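Local structure of peptide methionine sulfoxide reductase MSRA (Corynebacterium diphtheriae, 4D7L) at residues 63-77 with 115-128. The protein reduces the S-epimer of methionine sulfoxide, free or within proteins, back to methionine and so probably repairs proteins inactivated by oxidation. Sequence-based numbering, arbitrary orientation. Where two conformers were deposited one is given.
Sequences TETIYIGIGCYWGAE and EIVEVVYDPTQVTF. With PGE (triethylene glycol), chain K.
Glu118 OE2 is gripped by two bridging waters, each donating to it at 2.8 Å: one also bonds Thr65 OG1, the other Tyr67 OH, and Arg58 adds a salt bridge. Tyr67 and Glu118, a non-hydrogen-bonded pair, extend alongside each other from one face of the sheet, ring and carboxylate planes inclined by just 11° and CE2 of Tyr67 3.8 Å from CG of Glu118. Ser90 holds the other carboxylate oxygen, OE1. At the active-site end, the backbone N of Tyr73 donates to Glu115 OE1 (3.1 Å), which it meets nearly along the C-O axis. With CG wedged between its own N and carbonyl carbon (chi1 51°), the Tyr73 ring has that oxygen 3.7 Å above its plane, displaced toward the rim. Glu115 thereby engages the first turn of the helix whose N-cap is Cys72, the predicted catalytic residue, here disulfide-bonded to Cys226. Two waters on Glu115 O extend the link to Ile70 and Gly71. Glu64 with Tyr121, Ile66 with Val119 and Ile68 with Val117 form antiparallel hydrogen-bonded pairs, their six N-to-O distances 2.8-2.9 Å, the strand axes 152° apart. Val117 CG2 packs on Ala76 CB (3.6 Å), while Ile66 CD1 reaches Phe128 CE1 (3.5 Å). Strands 64-69 and 114-121 are central neighbours in the mixed sheet, flanked by strands 158-161 and 86-94 respectively, and helix 128-137 packs on Ile66, Ile68 and Tyr121.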
loop_
_atom_site.group_PDB
_atom_site.type_symbol
_atom_site.label_atom_id
_atom_site.label_comp_id
_atom_site.label_asym_id
_atom_site.label_seq_id
_atom_site.Cartn_x
_atom_site.Cartn_y
_atom_site.Cartn_z
ATOM N N THR A 63 10.621 5.968 15.465
ATOM C CA THR A 63 10.033 5.973 14.141
ATOM C C THR A 63 8.496 6.133 14.155
ATOM O O THR A 63 7.842 5.940 15.181
ATOM C CB THR A 63 10.413 4.683 13.381
ATOM O OG1 THR A 63 9.947 3.536 14.101
ATOM C CG2 THR A 63 11.920 4.601 13.218
ATOM N N GLU A 64 7.933 6.481 13.000
ATOM C CA GLU A 64 6.492 6.507 12.796
ATOM C C GLU A 64 6.177 5.553 11.650
ATOM O O GLU A 64 7.088 5.171 10.901
ATOM C CB GLU A 64 6.015 7.932 12.502
ATOM C CG GLU A 64 6.186 8.893 13.711
ATOM C CD GLU A 64 5.863 10.381 13.404
ATOM O OE1 GLU A 64 5.503 10.727 12.246
ATOM O OE2 GLU A 64 5.984 11.217 14.336
ATOM N N THR A 65 4.904 5.173 11.513
ATOM C CA THR A 65 4.467 4.282 10.441
ATOM C C THR A 65 3.285 4.881 9.687
ATOM O O THR A 65 2.369 5.447 10.303
ATOM C CB THR A 65 4.052 2.902 10.988
ATOM O OG1 THR A 65 5.142 2.323 11.713
ATOM C CG2 THR A 65 3.649 1.963 9.829
ATOM N N ILE A 66 3.328 4.788 8.357
ATOM C CA ILE A 66 2.161 5.073 7.523
ATOM C C ILE A 66 1.955 3.914 6.539
ATOM O O ILE A 66 2.918 3.278 6.092
ATOM C CB ILE A 66 2.309 6.433 6.781
ATOM C CG1 ILE A 66 1.010 6.835 6.060
ATOM C CG2 ILE A 66 3.558 6.451 5.856
ATOM C CD1 ILE A 66 1.136 8.205 5.326
ATOM N N TYR A 67 0.695 3.615 6.235
ATOM C CA TYR A 67 0.348 2.515 5.345
ATOM C C TYR A 67 -0.193 3.067 4.038
ATOM O O TYR A 67 -1.167 3.815 4.033
ATOM C CB TYR A 67 -0.695 1.592 5.999
ATOM C CG TYR A 67 -0.184 0.948 7.260
ATOM C CD1 TYR A 67 -0.331 1.585 8.486
ATOM C CD2 TYR A 67 0.488 -0.276 7.225
ATOM C CE1 TYR A 67 0.151 1.016 9.662
ATOM C CE2 TYR A 67 0.974 -0.857 8.401
ATOM C CZ TYR A 67 0.797 -0.200 9.611
ATOM O OH TYR A 67 1.270 -0.748 10.769
ATOM N N ILE A 68 0.431 2.689 2.929
ATOM C CA ILE A 68 0.144 3.326 1.650
ATOM C C ILE A 68 -0.331 2.336 0.615
ATOM O O ILE A 68 0.333 1.312 0.377
ATOM C CB ILE A 68 1.410 4.029 1.105
ATOM C CG1 ILE A 68 1.896 5.081 2.103
ATOM C CG2 ILE A 68 1.151 4.649 -0.282
ATOM C CD1 ILE A 68 0.905 6.171 2.322
ATOM N N GLY A 69 -1.451 2.647 -0.026
ATOM C CA GLY A 69 -1.917 1.833 -1.138
ATOM C C GLY A 69 -1.977 2.644 -2.421
ATOM O O GLY A 69 -2.752 3.599 -2.523
ATOM N N ILE A 70 -1.145 2.297 -3.400
ATOM C CA ILE A 70 -1.170 3.046 -4.656
ATOM C C ILE A 70 -1.140 2.107 -5.847
ATOM O O ILE A 70 -0.727 2.497 -6.935
ATOM C CB ILE A 70 0.027 4.037 -4.759
ATOM C CG1 ILE A 70 1.353 3.284 -4.603
ATOM C CG2 ILE A 70 -0.070 5.108 -3.694
ATOM C CD1 ILE A 70 2.599 4.130 -4.943
ATOM N N GLY A 71 -1.604 0.878 -5.651
ATOM C CA GLY A 71 -1.603 -0.096 -6.730
ATOM C C GLY A 71 -0.596 -1.205 -6.475
ATOM O O GLY A 71 -0.317 -1.516 -5.321
ATOM N N CYS A 72 -0.069 -1.804 -7.545
ATOM C CA CYS A 72 0.868 -2.933 -7.422
ATOM C C CYS A 72 1.914 -2.663 -6.353
ATOM O O CYS A 72 2.736 -1.747 -6.489
ATOM C CB CYS A 72 1.558 -3.208 -8.757
ATOM S SG CYS A 72 2.931 -4.401 -8.607
ATOM N N TYR A 73 1.858 -3.415 -5.249
ATOM C CA TYR A 73 2.772 -3.058 -4.156
ATOM C C TYR A 73 4.274 -3.330 -4.419
ATOM O O TYR A 73 5.110 -2.864 -3.664
ATOM C CB TYR A 73 2.377 -3.650 -2.791
ATOM C CG TYR A 73 2.090 -5.133 -2.665
ATOM C CD1 TYR A 73 2.881 -6.077 -3.310
ATOM C CD2 TYR A 73 1.225 -5.581 -1.667
ATOM C CE1 TYR A 73 2.670 -7.438 -3.121
ATOM C CE2 TYR A 73 1.027 -6.931 -1.439
ATOM C CZ TYR A 73 1.758 -7.858 -2.166
ATOM O OH TYR A 73 1.574 -9.207 -1.926
ATOM N N TRP A 74 4.638 -4.128 -5.427
ATOM C CA TRP A 74 6.059 -4.353 -5.685
ATOM C C TRP A 74 6.749 -3.040 -6.052
ATOM O O TRP A 74 7.797 -2.704 -5.510
ATOM C CB TRP A 74 6.267 -5.330 -6.828
ATOM C CG TRP A 74 5.774 -6.713 -6.587
ATOM C CD1 TRP A 74 5.504 -7.323 -5.385
ATOM C CD2 TRP A 74 5.479 -7.660 -7.604
ATOM N NE1 TRP A 74 5.062 -8.621 -5.608
ATOM C CE2 TRP A 74 5.043 -8.845 -6.966
ATOM C CE3 TRP A 74 5.553 -7.627 -9.005
ATOM C CZ2 TRP A 74 4.694 -9.985 -7.683
ATOM C CZ3 TRP A 74 5.198 -8.767 -9.725
ATOM C CH2 TRP A 74 4.774 -9.928 -9.061
ATOM N N GLY A 75 6.149 -2.310 -6.985
ATOM C CA GLY A 75 6.718 -1.049 -7.432
ATOM C C GLY A 75 6.605 -0.012 -6.341
ATOM O O GLY A 75 7.495 0.806 -6.148
ATOM N N ALA A 76 5.483 -0.034 -5.635
ATOM C CA ALA A 76 5.272 0.907 -4.559
ATOM C C ALA A 76 6.284 0.695 -3.439
ATOM O O ALA A 76 6.771 1.659 -2.869
ATOM C CB ALA A 76 3.841 0.776 -4.023
ATOM N N GLU A 77 6.606 -0.558 -3.114
ATOM C CA GLU A 77 7.542 -0.776 -2.003
ATOM C C GLU A 77 8.921 -0.217 -2.345
ATOM O O GLU A 77 9.593 0.377 -1.495
ATOM C CB GLU A 77 7.685 -2.265 -1.633
ATOM C CG GLU A 77 8.236 -2.397 -0.172
ATOM C CD GLU A 77 8.883 -3.749 0.168
ATOM O OE1 GLU A 77 8.794 -4.715 -0.627
ATOM O OE2 GLU A 77 9.486 -3.845 1.260
ATOM N N GLU A 115 -3.758 -3.711 -1.612
ATOM C CA GLU A 115 -2.322 -3.955 -1.555
ATOM C C GLU A 115 -1.646 -2.747 -0.931
ATOM O O GLU A 115 -1.751 -1.634 -1.452
ATOM C CB GLU A 115 -1.753 -4.249 -2.944
ATOM C CG GLU A 115 -2.223 -5.608 -3.476
ATOM C CD GLU A 115 -1.477 -6.065 -4.728
ATOM O OE1 GLU A 115 -0.545 -5.362 -5.192
ATOM O OE2 GLU A 115 -1.855 -7.136 -5.256
ATOM N N ILE A 116 -0.953 -2.994 0.171
ATOM C CA ILE A 116 -0.426 -1.941 1.037
ATOM C C ILE A 116 1.067 -2.064 1.232
ATOM O O ILE A 116 1.586 -3.175 1.389
ATOM C CB ILE A 116 -1.103 -1.992 2.431
ATOM C CG1 ILE A 116 -2.571 -1.564 2.310
ATOM C CG2 ILE A 116 -0.343 -1.140 3.485
ATOM C CD1 ILE A 116 -2.749 -0.061 1.966
ATOM N N VAL A 117 1.740 -0.913 1.236
ATOM C CA VAL A 117 3.109 -0.803 1.698
ATOM C C VAL A 117 3.124 -0.222 3.100
ATOM O O VAL A 117 2.586 0.869 3.331
ATOM C CB VAL A 117 3.960 0.112 0.796
ATOM C CG1 VAL A 117 5.434 0.167 1.305
ATOM C CG2 VAL A 117 3.919 -0.352 -0.652
ATOM N N GLU A 118 3.693 -0.980 4.030
ATOM C CA GLU A 118 4.001 -0.493 5.366
ATOM C C GLU A 118 5.269 0.355 5.254
ATOM O O GLU A 118 6.305 -0.149 4.841
ATOM C CB GLU A 118 4.225 -1.660 6.323
ATOM C CG GLU A 118 4.744 -1.229 7.715
ATOM C CD GLU A 118 5.176 -2.398 8.585
ATOM O OE1 GLU A 118 5.579 -3.459 8.044
ATOM O OE2 GLU A 118 5.124 -2.249 9.823
ATOM N N VAL A 119 5.172 1.639 5.571
ATOM C CA VAL A 119 6.310 2.543 5.480
ATOM C C VAL A 119 6.693 3.027 6.878
ATOM O O VAL A 119 5.948 3.769 7.521
ATOM C CB VAL A 119 5.992 3.747 4.591
ATOM C CG1 VAL A 119 7.223 4.648 4.452
ATOM C CG2 VAL A 119 5.527 3.272 3.236
ATOM N N VAL A 120 7.837 2.579 7.353
ATOM C CA VAL A 120 8.323 3.021 8.644
ATOM C C VAL A 120 9.382 4.087 8.426
ATOM O O VAL A 120 10.349 3.852 7.713
ATOM C CB VAL A 120 8.913 1.867 9.439
ATOM C CG1 VAL A 120 9.374 2.351 10.802
ATOM C CG2 VAL A 120 7.868 0.748 9.580
ATOM N N TYR A 121 9.228 5.251 9.054
ATOM C CA TYR A 121 10.127 6.357 8.720
ATOM C C TYR A 121 10.610 7.114 9.946
ATOM O O TYR A 121 9.987 7.079 11.003
ATOM C CB TYR A 121 9.439 7.325 7.741
ATOM C CG TYR A 121 8.208 7.994 8.321
ATOM C CD1 TYR A 121 6.978 7.339 8.328
ATOM C CD2 TYR A 121 8.276 9.272 8.869
ATOM C CE1 TYR A 121 5.848 7.937 8.857
ATOM C CE2 TYR A 121 7.149 9.877 9.411
ATOM C CZ TYR A 121 5.941 9.207 9.396
ATOM O OH TYR A 121 4.830 9.804 9.943
ATOM N N ASP A 122 11.745 7.789 9.771
ATOM C CA ASP A 122 12.323 8.670 10.771
ATOM C C ASP A 122 11.759 10.068 10.544
ATOM O O ASP A 122 12.109 10.721 9.557
ATOM C CB ASP A 122 13.855 8.695 10.644
ATOM C CG ASP A 122 14.531 9.608 11.681
ATOM O OD1 ASP A 122 13.847 10.434 12.340
ATOM O OD2 ASP A 122 15.769 9.520 11.799
ATOM N N PRO A 123 10.899 10.538 11.459
ATOM C CA PRO A 123 10.215 11.820 11.250
ATOM C C PRO A 123 11.154 13.014 11.335
ATOM O O PRO A 123 10.751 14.114 10.973
ATOM C CB PRO A 123 9.165 11.853 12.377
ATOM C CG PRO A 123 9.704 10.970 13.413
ATOM C CD PRO A 123 10.477 9.883 12.707
ATOM N N THR A 124 12.389 12.812 11.771
ATOM C CA THR A 124 13.342 13.911 11.754
ATOM C C THR A 124 13.993 14.017 10.384
ATOM O O THR A 124 14.691 14.985 10.111
ATOM C CB THR A 124 14.451 13.759 12.817
ATOM O OG1 THR A 124 15.281 12.636 12.482
ATOM C CG2 THR A 124 13.861 13.563 14.218
ATOM N N GLN A 125 13.758 13.034 9.518
ATOM C CA GLN A 125 14.371 13.037 8.188
ATOM C C GLN A 125 13.354 13.206 7.054
ATOM O O GLN A 125 13.645 13.823 6.039
ATOM C CB GLN A 125 15.146 11.739 7.967
ATOM C CG GLN A 125 16.286 11.521 8.932
ATOM C CD GLN A 125 16.967 10.196 8.687
ATOM O OE1 GLN A 125 17.463 9.938 7.591
ATOM N NE2 GLN A 125 16.965 9.329 9.696
ATOM N N VAL A 126 12.163 12.656 7.236
ATOM C CA VAL A 126 11.086 12.804 6.261
ATOM C C VAL A 126 9.785 12.905 7.044
ATOM O O VAL A 126 9.638 12.234 8.060
ATOM C CB VAL A 126 11.039 11.605 5.249
ATOM C CG1 VAL A 126 10.675 10.269 5.947
ATOM C CG2 VAL A 126 10.031 11.876 4.137
ATOM N N THR A 127 8.850 13.751 6.609
ATOM C CA THR A 127 7.635 13.939 7.395
ATOM C C THR A 127 6.445 13.124 6.866
ATOM O O THR A 127 6.429 12.684 5.716
ATOM C CB THR A 127 7.202 15.414 7.453
ATOM O OG1 THR A 127 6.760 15.832 6.160
ATOM C CG2 THR A 127 8.366 16.314 7.918
ATOM N N PHE A 128 5.456 12.934 7.731
ATOM C CA PHE A 128 4.167 12.378 7.329
ATOM C C PHE A 128 3.621 13.067 6.080
ATOM O O PHE A 128 3.228 12.408 5.103
ATOM C CB PHE A 128 3.174 12.533 8.475
ATOM C CG PHE A 128 1.816 11.973 8.175
ATOM C CD1 PHE A 128 1.536 10.636 8.422
ATOM C CD2 PHE A 128 0.801 12.790 7.680
ATOM C CE1 PHE A 128 0.270 10.111 8.153
ATOM C CE2 PHE A 128 -0.475 12.277 7.411
ATOM C CZ PHE A 128 -0.739 10.931 7.639
HETATM C C1 PGE K . 5.279 3.066 15.131
HETATM O O1 PGE K . 6.306 3.141 14.157
HETATM C C2 PGE K . 3.976 3.550 14.519
HETATM O O2 PGE K . 2.866 3.114 15.278
HETATM O O HOH W 1 5.285 -0.431 12.000
HETATM O O HOH W 2 2.608 -3.003 10.920
HETATM O O HOH W 3 0.296 -0.257 -2.994
HETATM O O HOH W 4 -3.177 -0.297 -3.624
#